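Local coordinates for uncharacterized protein (Trypanosoma brucei, PDB 2Q0X), which is of unknown function but adopts the alpha/beta hydrolase fold and is probably a component of the paraflagellar rod, at residues F18-D23 against D95-I100; A37-L42 against G66-V71; G46-L51 against D184-P189; S263-T268 against E280-A285. All blocks are in the same frame, centred on the assembly; numbering follows the deposited sequence.

Contact 1 (F18-D23 against D95-I100)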
loop_
_atom_site.group_PDB
_atom_site.type_symbol
_atom_site.label_atom_id
_atom_site.label_comp_id
_atom_site.label_asym_id
_atom_site.label_seq_id
_atom_site.Cartn_x
_atom_site.Cartn_y
_atom_site.Cartn_z
ATOM N N PHE A 18 3.511 9.071 -9.363
ATOM C CA PHE A 18 4.909 9.147 -9.006
ATOM C C PHE A 18 5.114 8.700 -7.579
ATOM O O PHE A 18 4.151 8.404 -6.866
ATOM C CB PHE A 18 5.463 10.560 -9.236
ATOM C CG PHE A 18 4.996 11.574 -8.245
ATOM C CD1 PHE A 18 3.762 12.168 -8.380
ATOM C CD2 PHE A 18 5.808 11.952 -7.187
ATOM C CE1 PHE A 18 3.327 13.113 -7.477
ATOM C CE2 PHE A 18 5.377 12.887 -6.270
ATOM C CZ PHE A 18 4.125 13.478 -6.424
ATOM N N THR A 19 6.384 8.605 -7.189
ATOM C CA THR A 19 6.745 8.294 -5.817
ATOM C C THR A 19 7.726 9.356 -5.290
ATOM O O THR A 19 8.479 9.951 -6.052
ATOM C CB THR A 19 7.374 6.891 -5.702
ATOM O OG1 THR A 19 8.625 6.881 -6.380
ATOM C CG2 THR A 19 6.468 5.799 -6.320
ATOM N N TYR A 20 7.689 9.619 -3.992
ATOM C CA TYR A 20 8.732 10.430 -3.375
ATOM C C TYR A 20 9.342 9.647 -2.228
ATOM O O TYR A 20 8.660 8.852 -1.577
ATOM C CB TYR A 20 8.206 11.807 -2.945
ATOM C CG TYR A 20 7.165 11.784 -1.843
ATOM C CD1 TYR A 20 5.848 11.430 -2.116
ATOM C CD2 TYR A 20 7.505 12.136 -0.531
ATOM C CE1 TYR A 20 4.886 11.421 -1.113
ATOM C CE2 TYR A 20 6.570 12.111 0.476
ATOM C CZ TYR A 20 5.243 11.757 0.179
ATOM O OH TYR A 20 4.283 11.743 1.167
ATOM N N TYR A 21 10.638 9.850 -2.023
ATOM C CA TYR A 21 11.405 9.074 -1.049
ATOM C C TYR A 21 11.130 9.565 0.360
ATOM O O TYR A 21 11.320 10.739 0.674
ATOM C CB TYR A 21 12.915 9.156 -1.313
ATOM C CG TYR A 21 13.456 8.137 -2.288
ATOM C CD1 TYR A 21 13.941 6.907 -1.845
ATOM C CD2 TYR A 21 13.514 8.412 -3.649
ATOM C CE1 TYR A 21 14.454 5.962 -2.741
ATOM C CE2 TYR A 21 14.032 7.473 -4.559
ATOM C CZ TYR A 21 14.501 6.254 -4.106
ATOM O OH TYR A 21 15.006 5.336 -5.020
ATOM N N LYS A 22 10.689 8.634 1.195
ATOM C CA LYS A 22 10.570 8.820 2.638
ATOM C C LYS A 22 11.913 8.504 3.284
ATOM O O LYS A 22 12.240 9.028 4.348
ATOM C CB LYS A 22 9.471 7.878 3.154
ATOM C CG LYS A 22 9.467 7.523 4.645
ATOM C CD LYS A 22 8.418 6.424 4.893
ATOM C CE LYS A 22 8.515 5.771 6.264
ATOM N NZ LYS A 22 7.963 4.376 6.248
ATOM N N ASP A 23 12.693 7.667 2.602
ATOM C CA ASP A 23 13.896 7.046 3.154
ATOM C C ASP A 23 14.309 6.054 2.069
ATOM O O ASP A 23 13.466 5.644 1.275
ATOM C CB ASP A 23 13.606 6.406 4.540
ATOM C CG ASP A 23 13.464 4.890 4.501
ATOM O OD1 ASP A 23 14.193 4.212 3.761
ATOM O OD2 ASP A 23 12.639 4.362 5.274
ATOM N N ASP A 95 3.313 16.302 4.838
ATOM C CA ASP A 95 3.731 17.701 4.690
ATOM C C ASP A 95 4.789 17.897 3.610
ATOM O O ASP A 95 4.758 18.873 2.867
ATOM C CB ASP A 95 4.235 18.264 6.013
ATOM C CG ASP A 95 4.037 19.769 6.111
ATOM O OD1 ASP A 95 2.975 20.261 5.645
ATOM O OD2 ASP A 95 4.955 20.444 6.629
ATOM N N ASP A 96 5.714 16.946 3.530
ATOM C CA ASP A 96 6.687 16.871 2.440
ATOM C C ASP A 96 6.003 16.755 1.066
ATOM O O ASP A 96 6.452 17.343 0.087
ATOM C CB ASP A 96 7.645 15.677 2.642
ATOM C CG ASP A 96 8.483 15.782 3.938
ATOM O OD1 ASP A 96 8.615 16.911 4.481
ATOM O OD2 ASP A 96 9.017 14.733 4.408
ATOM N N LEU A 97 4.925 15.987 0.977
ATOM C CA LEU A 97 4.175 15.900 -0.281
ATOM C C LEU A 97 3.500 17.243 -0.602
ATOM O O LEU A 97 3.557 17.712 -1.737
ATOM C CB LEU A 97 3.142 14.765 -0.231
ATOM C CG LEU A 97 2.221 14.662 -1.447
ATOM C CD1 LEU A 97 3.055 14.619 -2.762
ATOM C CD2 LEU A 97 1.200 13.494 -1.323
ATOM N N ILE A 98 2.882 17.861 0.399
ATOM C CA ILE A 98 2.296 19.186 0.218
ATOM C C ILE A 98 3.324 20.169 -0.363
ATOM O O ILE A 98 3.041 20.860 -1.340
ATOM C CB ILE A 98 1.673 19.733 1.513
ATOM C CG1 ILE A 98 0.473 18.866 1.925
ATOM C CG2 ILE A 98 1.228 21.204 1.340
ATOM C CD1 ILE A 98 -0.105 19.221 3.330
ATOM N N GLY A 99 4.517 20.215 0.228
ATOM C CA GLY A 99 5.611 20.981 -0.314
ATOM C C GLY A 99 5.947 20.700 -1.772
ATOM O O GLY A 99 6.158 21.634 -2.571
ATOM N N ILE A 100 6.030 19.419 -2.118
ATOM C CA ILE A 100 6.259 18.999 -3.501
ATOM C C ILE A 100 5.145 19.495 -4.427
ATOM O O ILE A 100 5.398 20.056 -5.483
ATOM C CB ILE A 100 6.360 17.463 -3.590
ATOM C CG1 ILE A 100 7.707 16.992 -3.039
ATOM C CG2 ILE A 100 6.109 16.955 -5.043
ATOM C CD1 ILE A 100 7.668 15.508 -2.591
#
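Apolar packing carries the meeting of Tyr-20 with Leu-97 and Ile-100. The Tyr-20 side chain reaches across Leu-97 at about a right angle, and its CZ comes within 3.7 Å of Leu-97 CB; nearer the strand, Tyr-20 CB meets Ile-100 CD1 at 3.8 Å. Ile-100 therefore lies against the root of the tyrosine and Leu-97 against its far end. The two helix residues are also shared with Phe-18, whose CZ approaches Leu-97 CD1 at 4.0 Å and Ile-100 CG2 at 4.2 Å. Both aromatic residues turn CB to helix 87-104, and a CG placed between the backbone N and the carbonyl carbon (chi1 73° in Phe-18, 65° in Tyr-20) sets where each ring lies.

The one polar group of note is the phenol of Tyr-20. Its oxygen lies 3.5 Å from Leu-97 CB, yet its hydrogen-bond partner is the carbonyl O of Asp-93, earlier on the same helix.

Strand 13-21 is an outermost strand of the main sheet, and Thr-19 touches the second subunit. Between 18-23 and 95-100 themselves the contact is apolar packing without a hydrogen bond; the buried phenol adds a polar tie to the helix backbone about one turn earlier.

Contact 2 (A37-L42 against G66-V71)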
loop_
_atom_site.group_PDB
_atom_site.type_symbol
_atom_site.label_atom_id
_atom_site.label_comp_id
_atom_site.label_asym_id
_atom_site.label_seq_id
_atom_site.Cartn_x
_atom_site.Cartn_y
_atom_site.Cartn_z
ATOM N N ALA A 37 -5.895 21.987 -13.259
ATOM C CA ALA A 37 -6.320 22.977 -12.275
ATOM C C ALA A 37 -5.079 23.537 -11.545
ATOM O O ALA A 37 -3.961 23.010 -11.703
ATOM C CB ALA A 37 -7.297 22.365 -11.299
ATOM N N ARG A 38 -5.256 24.608 -10.783
ATOM C CA ARG A 38 -4.113 25.243 -10.127
ATOM C C ARG A 38 -4.184 25.102 -8.612
ATOM O O ARG A 38 -3.585 25.888 -7.889
ATOM C CB ARG A 38 -4.024 26.716 -10.530
ATOM N N ARG A 39 -4.908 24.085 -8.151
ATOM C CA ARG A 39 -5.074 23.787 -6.737
ATOM C C ARG A 39 -5.626 22.378 -6.640
ATOM O O ARG A 39 -6.180 21.878 -7.605
ATOM C CB ARG A 39 -6.026 24.779 -6.074
ATOM C CG ARG A 39 -7.376 24.893 -6.768
ATOM C CD ARG A 39 -8.232 25.955 -6.154
ATOM N NE ARG A 39 -9.577 25.964 -6.718
ATOM C CZ ARG A 39 -10.565 26.742 -6.275
ATOM N NH1 ARG A 39 -10.365 27.585 -5.270
ATOM N NH2 ARG A 39 -11.763 26.687 -6.859
ATOM N N CYS A 40 -5.488 21.739 -5.484
ATOM C CA CYS A 40 -5.888 20.346 -5.364
ATOM C C CYS A 40 -6.571 19.993 -4.058
ATOM O O CYS A 40 -6.285 20.565 -3.007
ATOM C CB CYS A 40 -4.676 19.413 -5.578
ATOM S SG CYS A 40 -3.339 19.527 -4.347
ATOM N N VAL A 41 -7.484 19.025 -4.144
ATOM C CA VAL A 41 -7.888 18.255 -2.986
ATOM C C VAL A 41 -6.901 17.086 -2.802
ATOM O O VAL A 41 -6.639 16.338 -3.739
ATOM C CB VAL A 41 -9.313 17.727 -3.139
ATOM C CG1 VAL A 41 -9.670 16.805 -1.969
ATOM C CG2 VAL A 41 -10.283 18.913 -3.245
ATOM N N LEU A 42 -6.325 16.979 -1.601
ATOM C CA LEU A 42 -5.403 15.929 -1.253
ATOM C C LEU A 42 -6.049 15.027 -0.212
ATOM O O LEU A 42 -6.396 15.475 0.899
ATOM C CB LEU A 42 -4.114 16.517 -0.697
ATOM C CG LEU A 42 -3.060 15.549 -0.141
ATOM C CD1 LEU A 42 -2.689 14.498 -1.177
ATOM C CD2 LEU A 42 -1.806 16.337 0.368
ATOM N N GLY A 66 -11.291 20.752 -13.820
ATOM C CA GLY A 66 -11.295 22.142 -14.252
ATOM C C GLY A 66 -11.232 23.132 -13.101
ATOM O O GLY A 66 -10.958 24.318 -13.316
ATOM N N ASP A 67 -11.466 22.652 -11.880
ATOM C CA ASP A 67 -11.618 23.527 -10.719
ATOM C C ASP A 67 -10.618 23.128 -9.625
ATOM O O ASP A 67 -9.814 23.953 -9.191
ATOM C CB ASP A 67 -13.067 23.470 -10.218
ATOM C CG ASP A 67 -13.375 24.534 -9.199
ATOM O OD1 ASP A 67 -12.748 25.608 -9.251
ATOM O OD2 ASP A 67 -14.247 24.302 -8.336
ATOM N N TRP A 68 -10.668 21.862 -9.204
ATOM C CA TRP A 68 -9.657 21.278 -8.324
ATOM C C TRP A 68 -9.091 19.979 -8.915
ATOM O O TRP A 68 -9.834 19.143 -9.437
ATOM C CB TRP A 68 -10.253 20.961 -6.939
ATOM C CG TRP A 68 -10.704 22.154 -6.105
ATOM C CD1 TRP A 68 -11.892 22.816 -6.193
ATOM C CD2 TRP A 68 -9.990 22.769 -5.021
ATOM N NE1 TRP A 68 -11.952 23.810 -5.258
ATOM C CE2 TRP A 68 -10.801 23.801 -4.517
ATOM C CE3 TRP A 68 -8.749 22.545 -4.427
ATOM C CZ2 TRP A 68 -10.407 24.612 -3.443
ATOM C CZ3 TRP A 68 -8.353 23.361 -3.375
ATOM C CH2 TRP A 68 -9.185 24.379 -2.895
ATOM N N ALA A 69 -7.778 19.799 -8.814
ATOM C CA ALA A 69 -7.174 18.506 -9.052
ATOM C C ALA A 69 -7.542 17.601 -7.873
ATOM O O ALA A 69 -7.993 18.086 -6.847
ATOM C CB ALA A 69 -5.658 18.621 -9.206
ATOM N N PHE A 70 -7.397 16.295 -8.055
ATOM C CA PHE A 70 -7.657 15.311 -7.013
ATOM C C PHE A 70 -6.398 14.456 -6.870
ATOM O O PHE A 70 -5.969 13.825 -7.827
ATOM C CB PHE A 70 -8.889 14.441 -7.340
ATOM C CG PHE A 70 -9.382 13.623 -6.162
ATOM C CD1 PHE A 70 -9.256 12.234 -6.150
ATOM C CD2 PHE A 70 -9.937 14.245 -5.053
ATOM C CE1 PHE A 70 -9.687 11.475 -5.073
ATOM C CE2 PHE A 70 -10.357 13.492 -3.965
ATOM C CZ PHE A 70 -10.219 12.091 -3.978
ATOM N N VAL A 71 -5.787 14.506 -5.683
ATOM C CA VAL A 71 -4.544 13.807 -5.410
ATOM C C VAL A 71 -4.754 12.861 -4.239
ATOM O O VAL A 71 -5.402 13.230 -3.265
ATOM C CB VAL A 71 -3.397 14.773 -5.050
ATOM C CG1 VAL A 71 -2.105 13.995 -4.745
ATOM C CG2 VAL A 71 -3.160 15.802 -6.184
#
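Arg-39 and Asp-67 are joined by two bonds from adjacent nitrogens of one guanidinium. Arg-39 NE donates to the backbone O of Asp-67 at 3.2 Å, arriving above the carbonyl plane, and Arg-39 NH2 forms a salt bridge with Asp-67 OD1 at 2.8 Å, meeting the carboxylate from above its plane. NH1 is taken by Glu-109 and Asp-295. The same guanidinium lies flat on the indole of Trp-68, planes 9° apart, and Arg-39 CD sits 3.5 Å over the centroid of the Trp-68 six-membered ring in a CH-pi contact. The extended chain from CG to NE lays the arginine along the ring.

Beyond this, strands 40-44 and 69-73 run parallel as neighbours in the beta-alpha-beta unit completed by helix 57-64, part of the central sheet of the alpha/beta hydrolase fold. Ala-69 N donates to Arg-39 O (2.9 Å), Val-41 N to Ala-69 O (2.9 Å) and Val-71 N to Val-41 O (2.8 Å). The backbones of Cys-40 and Leu-42 bond on the other side to Glu-109, Ala-111 and Phe-113, at and just before strand 110-115. Cys-40, Ala-69, Leu-42 and Val-71 pack on one face of the sheet, with Leu-42 CD1 3.7 Å from Val-71 CG1; Val-41 meets Phe-70 on the other.

Contact 3 (G46-L51 against D184-P189); sequences GQTESL and DIPITP
Thr-188 engages both ends of the Gln-47 side-chain amide. Gln-47 NE2 donates to Thr-188 OG1 at 3.1 Å in a nearly straight bond of 171°, with the hydroxyl oxygen close to the amide plane. Gln-47 OE1 accepts from Thr-188 N at 3.2 Å, the donor tilted 22° from the carbonyl plane. The amide of Gln-47 thus meets both the backbone N and the hydroxyl of Thr-188, which fixes its rotation. NE2 also donates to Ser-77 O. Ile-187 CG1 lies 3.6 Å from Gln-47 OE1, an apolar neighbour beside the acceptor.

Two waters fill in between the loops. Water 1 donates both to Gln-47 OE1 and to Pro-186 O, the latter at 2.6 Å, and takes a weak bond from Gln-47 N. Water 2 donates to Pro-186 O and is hydrogen-bonded to Thr-48 OG1, so that carbonyl is served from two waters. Thr-48 CG2 packs on Pro-186 CB at 3.5 Å; with OG1 between the backbone N and the carbonyl carbon (chi1 64°), Thr-48 turns its methyl to the proline and its hydroxyl to water.

Ile-80 of the second subunit packs on both Thr-48 and Thr-188. The segment 46-51 begins with a type I turn from Gly-46 to Glu-49 after strand 40-44, on the way to helix 57-64; facing it, Thr-188 is the N-cap of helix 189-193.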
loop_
_atom_site.group_PDB
_atom_site.type_symbol
_atom_site.label_atom_id
_atom_site.label_comp_id
_atom_site.label_asym_id
_atom_site.label_seq_id
_atom_site.Cartn_x
_atom_site.Cartn_y
_atom_site.Cartn_z
ATOM N N GLY A 46 -7.190 5.958 6.224
ATOM C CA GLY A 46 -6.796 4.989 7.184
ATOM C C GLY A 46 -5.698 4.087 6.654
ATOM O O GLY A 46 -5.398 4.057 5.453
ATOM N N GLN A 47 -5.119 3.329 7.567
ATOM C CA GLN A 47 -3.999 2.455 7.240
ATOM C C GLN A 47 -4.393 1.307 6.313
ATOM O O GLN A 47 -3.563 0.844 5.544
ATOM C CB GLN A 47 -3.353 1.917 8.511
ATOM C CG GLN A 47 -2.537 2.941 9.265
ATOM C CD GLN A 47 -2.049 2.423 10.617
ATOM O OE1 GLN A 47 -2.813 2.353 11.582
ATOM N NE2 GLN A 47 -0.769 2.083 10.696
ATOM N N THR A 48 -5.657 0.887 6.375
ATOM C CA THR A 48 -6.188 -0.169 5.534
ATOM C C THR A 48 -6.965 0.358 4.343
ATOM O O THR A 48 -7.631 -0.409 3.653
ATOM C CB THR A 48 -7.113 -1.122 6.339
ATOM O OG1 THR A 48 -8.265 -0.408 6.798
ATOM C CG2 THR A 48 -6.367 -1.710 7.534
ATOM N N GLU A 49 -6.904 1.660 4.106
ATOM C CA GLU A 49 -7.520 2.263 2.940
ATOM C C GLU A 49 -6.476 2.410 1.827
ATOM O O GLU A 49 -5.381 2.931 2.049
ATOM C CB GLU A 49 -8.150 3.621 3.287
ATOM C CG GLU A 49 -9.407 3.477 4.141
ATOM C CD GLU A 49 -10.116 4.806 4.422
ATOM O OE1 GLU A 49 -9.460 5.783 4.835
ATOM O OE2 GLU A 49 -11.357 4.867 4.261
ATOM N N SER A 50 -6.850 1.959 0.636
ATOM C CA SER A 50 -6.013 1.985 -0.551
ATOM C C SER A 50 -6.280 3.215 -1.387
ATOM O O SER A 50 -7.274 3.916 -1.179
ATOM C CB SER A 50 -6.350 0.743 -1.407
ATOM O OG SER A 50 -7.662 0.848 -2.026
ATOM N N LEU A 51 -5.415 3.459 -2.363
ATOM C CA LEU A 51 -5.735 4.389 -3.427
ATOM C C LEU A 51 -7.113 4.033 -3.961
ATOM O O LEU A 51 -7.436 2.846 -4.078
ATOM C CB LEU A 51 -4.721 4.299 -4.576
ATOM C CG LEU A 51 -3.288 4.782 -4.361
ATOM C CD1 LEU A 51 -2.477 4.602 -5.659
ATOM C CD2 LEU A 51 -3.247 6.231 -3.801
ATOM N N ASP A 184 -11.643 -0.477 17.481
ATOM C CA ASP A 184 -12.528 -1.034 16.442
ATOM C C ASP A 184 -11.956 -0.958 15.022
ATOM O O ASP A 184 -11.799 -1.967 14.361
ATOM C CB ASP A 184 -13.933 -0.399 16.494
ATOM C CG ASP A 184 -13.908 1.110 16.656
ATOM O OD1 ASP A 184 -12.820 1.705 16.612
ATOM O OD2 ASP A 184 -14.989 1.700 16.837
ATOM N N ILE A 185 -11.657 0.249 14.555
ATOM C CA ILE A 185 -11.092 0.446 13.233
ATOM C C ILE A 185 -9.674 -0.149 13.242
ATOM O O ILE A 185 -8.983 -0.042 14.257
ATOM C CB ILE A 185 -11.077 1.958 12.893
ATOM C CG1 ILE A 185 -12.519 2.472 12.729
ATOM C CG2 ILE A 185 -10.233 2.240 11.639
ATOM C CD1 ILE A 185 -12.623 3.976 12.708
ATOM N N PRO A 186 -9.248 -0.810 12.140
ATOM C CA PRO A 186 -7.876 -1.331 12.111
ATOM C C PRO A 186 -6.785 -0.268 12.260
ATOM O O PRO A 186 -6.786 0.748 11.556
ATOM C CB PRO A 186 -7.787 -2.030 10.753
ATOM C CG PRO A 186 -9.179 -2.301 10.360
ATOM C CD PRO A 186 -9.990 -1.170 10.919
ATOM N N ILE A 187 -5.866 -0.510 13.188
ATOM C CA ILE A 187 -4.868 0.481 13.579
ATOM C C ILE A 187 -3.686 -0.200 14.271
ATOM O O ILE A 187 -3.869 -1.181 15.018
ATOM C CB ILE A 187 -5.498 1.558 14.513
ATOM C CG1 ILE A 187 -4.514 2.703 14.791
ATOM C CG2 ILE A 187 -5.990 0.927 15.830
ATOM C CD1 ILE A 187 -5.182 3.995 15.252
ATOM N N THR A 188 -2.476 0.297 14.015
ATOM C CA THR A 188 -1.294 -0.262 14.654
ATOM C C THR A 188 -1.111 0.374 16.028
ATOM O O THR A 188 -1.487 1.526 16.226
ATOM C CB THR A 188 -0.006 -0.096 13.799
ATOM O OG1 THR A 188 0.254 1.290 13.552
ATOM C CG2 THR A 188 -0.124 -0.833 12.490
ATOM N N PRO A 189 -0.579 -0.390 17.000
ATOM C CA PRO A 189 -0.235 0.228 18.288
ATOM C C PRO A 189 0.639 1.484 18.141
ATOM O O PRO A 189 0.416 2.467 18.849
ATOM C CB PRO A 189 0.499 -0.887 19.040
ATOM C CG PRO A 189 -0.027 -2.166 18.441
ATOM C CD PRO A 189 -0.321 -1.840 16.989
HETATM O O HOH W 1 -5.453 2.955 10.995
HETATM O O HOH W 2 -7.661 1.359 8.700
#

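Contact 4 (S263-T268 against E280-A285)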
loop_
_atom_site.group_PDB
_atom_site.type_symbol
_atom_site.label_atom_id
_atom_site.label_comp_id
_atom_site.label_asym_id
_atom_site.label_seq_id
_atom_site.Cartn_x
_atom_site.Cartn_y
_atom_site.Cartn_z
ATOM N N SER A 263 -22.071 18.127 8.651
ATOM C CA SER A 263 -23.106 17.420 7.882
ATOM C C SER A 263 -23.103 15.937 8.230
ATOM O O SER A 263 -22.041 15.337 8.509
ATOM C CB SER A 263 -22.892 17.578 6.372
ATOM O OG SER A 263 -23.068 18.918 5.947
ATOM N N TYR A 264 -24.303 15.372 8.204
ATOM C CA TYR A 264 -24.538 13.967 8.457
ATOM C C TYR A 264 -24.855 13.226 7.140
ATOM O O TYR A 264 -25.544 13.755 6.265
ATOM C CB TYR A 264 -25.671 13.823 9.479
ATOM C CG TYR A 264 -25.227 14.268 10.858
ATOM C CD1 TYR A 264 -25.339 15.599 11.261
ATOM C CD2 TYR A 264 -24.646 13.366 11.738
ATOM C CE1 TYR A 264 -24.900 16.010 12.535
ATOM C CE2 TYR A 264 -24.210 13.759 13.001
ATOM C CZ TYR A 264 -24.349 15.076 13.397
ATOM O OH TYR A 264 -23.898 15.443 14.638
ATOM N N PHE A 265 -24.303 12.019 7.009
ATOM C CA PHE A 265 -24.414 11.232 5.781
ATOM C C PHE A 265 -25.015 9.864 6.056
ATOM O O PHE A 265 -24.729 9.242 7.085
ATOM C CB PHE A 265 -23.048 11.138 5.097
ATOM C CG PHE A 265 -22.520 12.485 4.710
ATOM C CD1 PHE A 265 -21.936 13.315 5.661
ATOM C CD2 PHE A 265 -22.694 12.969 3.421
ATOM C CE1 PHE A 265 -21.506 14.581 5.322
ATOM C CE2 PHE A 265 -22.264 14.235 3.083
ATOM C CZ PHE A 265 -21.662 15.039 4.039
ATOM N N ASN A 266 -25.841 9.396 5.120
ATOM C CA ASN A 266 -26.526 8.115 5.254
ATOM C C ASN A 266 -25.644 6.960 4.762
ATOM O O ASN A 266 -26.113 6.061 4.083
ATOM C CB ASN A 266 -27.874 8.150 4.503
ATOM C CG ASN A 266 -28.789 9.261 5.004
ATOM O OD1 ASN A 266 -29.173 9.284 6.170
ATOM N ND2 ASN A 266 -29.118 10.203 4.127
ATOM N N ASP A 267 -24.364 6.994 5.126
ATOM C CA ASP A 267 -23.427 5.913 4.851
ATOM C C ASP A 267 -23.905 4.643 5.527
ATOM O O ASP A 267 -24.402 4.689 6.635
ATOM C CB ASP A 267 -22.040 6.260 5.414
ATOM C CG ASP A 267 -21.397 7.450 4.720
ATOM O OD1 ASP A 267 -21.899 7.895 3.674
ATOM O OD2 ASP A 267 -20.383 7.941 5.225
ATOM N N THR A 268 -23.749 3.506 4.866
ATOM C CA THR A 268 -23.946 2.226 5.539
ATOM C C THR A 268 -22.632 1.870 6.246
ATOM O O THR A 268 -21.571 1.815 5.619
ATOM C CB THR A 268 -24.365 1.144 4.553
ATOM O OG1 THR A 268 -25.470 1.635 3.788
ATOM C CG2 THR A 268 -24.747 -0.143 5.289
ATOM N N GLU A 280 -22.900 7.913 -1.784
ATOM C CA GLU A 280 -21.972 8.442 -2.777
ATOM C C GLU A 280 -22.372 9.827 -3.270
ATOM O O GLU A 280 -21.552 10.744 -3.315
ATOM C CB GLU A 280 -21.834 7.465 -3.948
ATOM C CG GLU A 280 -21.193 6.123 -3.557
ATOM C CD GLU A 280 -21.178 5.110 -4.694
ATOM O OE1 GLU A 280 -22.272 4.724 -5.203
ATOM O OE2 GLU A 280 -20.069 4.688 -5.073
ATOM N N SER A 281 -23.639 9.974 -3.602
ATOM C CA SER A 281 -24.179 11.220 -4.134
ATOM C C SER A 281 -24.173 12.345 -3.091
ATOM O O SER A 281 -23.988 13.513 -3.438
ATOM C CB SER A 281 -25.619 10.990 -4.602
ATOM O OG SER A 281 -25.794 11.411 -5.943
ATOM N N GLU A 282 -24.444 11.991 -1.834
ATOM C CA GLU A 282 -24.399 12.949 -0.724
ATOM C C GLU A 282 -22.971 13.469 -0.504
ATOM O O GLU A 282 -22.778 14.674 -0.407
ATOM C CB GLU A 282 -24.910 12.325 0.579
ATOM C CG GLU A 282 -26.414 11.969 0.601
ATOM C CD GLU A 282 -26.806 11.242 1.894
ATOM O OE1 GLU A 282 -25.956 11.172 2.822
ATOM O OE2 GLU A 282 -27.949 10.740 1.987
ATOM N N HIS A 283 -21.989 12.563 -0.447
ATOM C CA HIS A 283 -20.570 12.952 -0.285
ATOM C C HIS A 283 -20.124 13.891 -1.402
ATOM O O HIS A 283 -19.555 14.939 -1.138
ATOM C CB HIS A 283 -19.635 11.748 -0.302
ATOM C CG HIS A 283 -19.663 10.919 0.944
ATOM N ND1 HIS A 283 -18.513 10.460 1.544
ATOM C CD2 HIS A 283 -20.690 10.426 1.674
ATOM C CE1 HIS A 283 -18.831 9.746 2.610
ATOM N NE2 HIS A 283 -20.146 9.708 2.712
ATOM N N VAL A 284 -20.379 13.517 -2.646
ATOM C CA VAL A 284 -19.909 14.326 -3.766
ATOM C C VAL A 284 -20.522 15.727 -3.710
ATOM O O VAL A 284 -19.819 16.732 -3.828
ATOM C CB VAL A 284 -20.203 13.644 -5.119
ATOM C CG1 VAL A 284 -20.015 14.622 -6.288
ATOM C CG2 VAL A 284 -19.305 12.411 -5.286
ATOM N N ALA A 285 -21.836 15.771 -3.517
ATOM C CA ALA A 285 -22.581 17.015 -3.462
ATOM C C ALA A 285 -22.145 17.917 -2.295
ATOM O O ALA A 285 -21.995 19.111 -2.478
ATOM C CB ALA A 285 -24.070 16.732 -3.393
#
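Glu-282 meets Asn-266 and Phe-265, reaching from the helix to the loop after strand 260-264. Its extended chain lets Asn-266 N donate to Glu-282 OE1 at 2.9 Å, on the syn lone pair, in a bond of 168°. Asn-266 ND2 faces Glu-282 OE2 in a hydrogen bond modelled so short that its length is doubtful, the amide and carboxylate planes standing 74° apart. The aliphatic part serves Phe-265: CB of Glu-282 lies 3.7 Å from Phe-265 CD2, and the Glu-282 carbonyl stands at the ring edge, with Glu-282 O 3.6 Å from Phe-265 CE2.

Phe-265 also meets His-283, the rings set obliquely with planes at 65° and Phe-265 CD2 3.7 Å from His-283 CD2. Here the sheet's outermost strand, 260-264, gives way to the loop facing the first turn of helix 280-299, the long C-terminal helix of this alpha/beta hydrolase fold.

His-283 NE2 donates to Asp-267 OD1 at 2.7 Å, on the oxygen's syn lone pair; the oxygen is tilted somewhat out of the imidazole plane. A weak second bond runs from His-283 NE2 to Asp-267 OD2 at 3.1 Å. The carboxylate is buried and further held by Ala-279 N on OD1 and His-141 NE2 on OD2, while His-283 ND1 is bonded to Tyr-56 OH.

Contacts 1, 2 and 4 all reach the main sheet, at different places: contact 2 lies within it, contact 1 sets a helix against one outermost strand, and contact 4 a helix against the loop that leaves the other, on the opposite side of the chain's centre from contact 1. Contacts 1 and 2 touch directly, Leu-42 packing on Leu-97 and Ile-98, so helix 87-104 is common ground. Contact 3 joins two loops and, like contact 1, borders the second subunit. Contacts 1 to 3 are buried, contact 4 partly buried. Chemistry follows place: contact 1 is apolar, contact 2 pairs backbone with a salt bridge at the strand entry, contact 3 relies on an amide and waters, contact 4 on carboxylates.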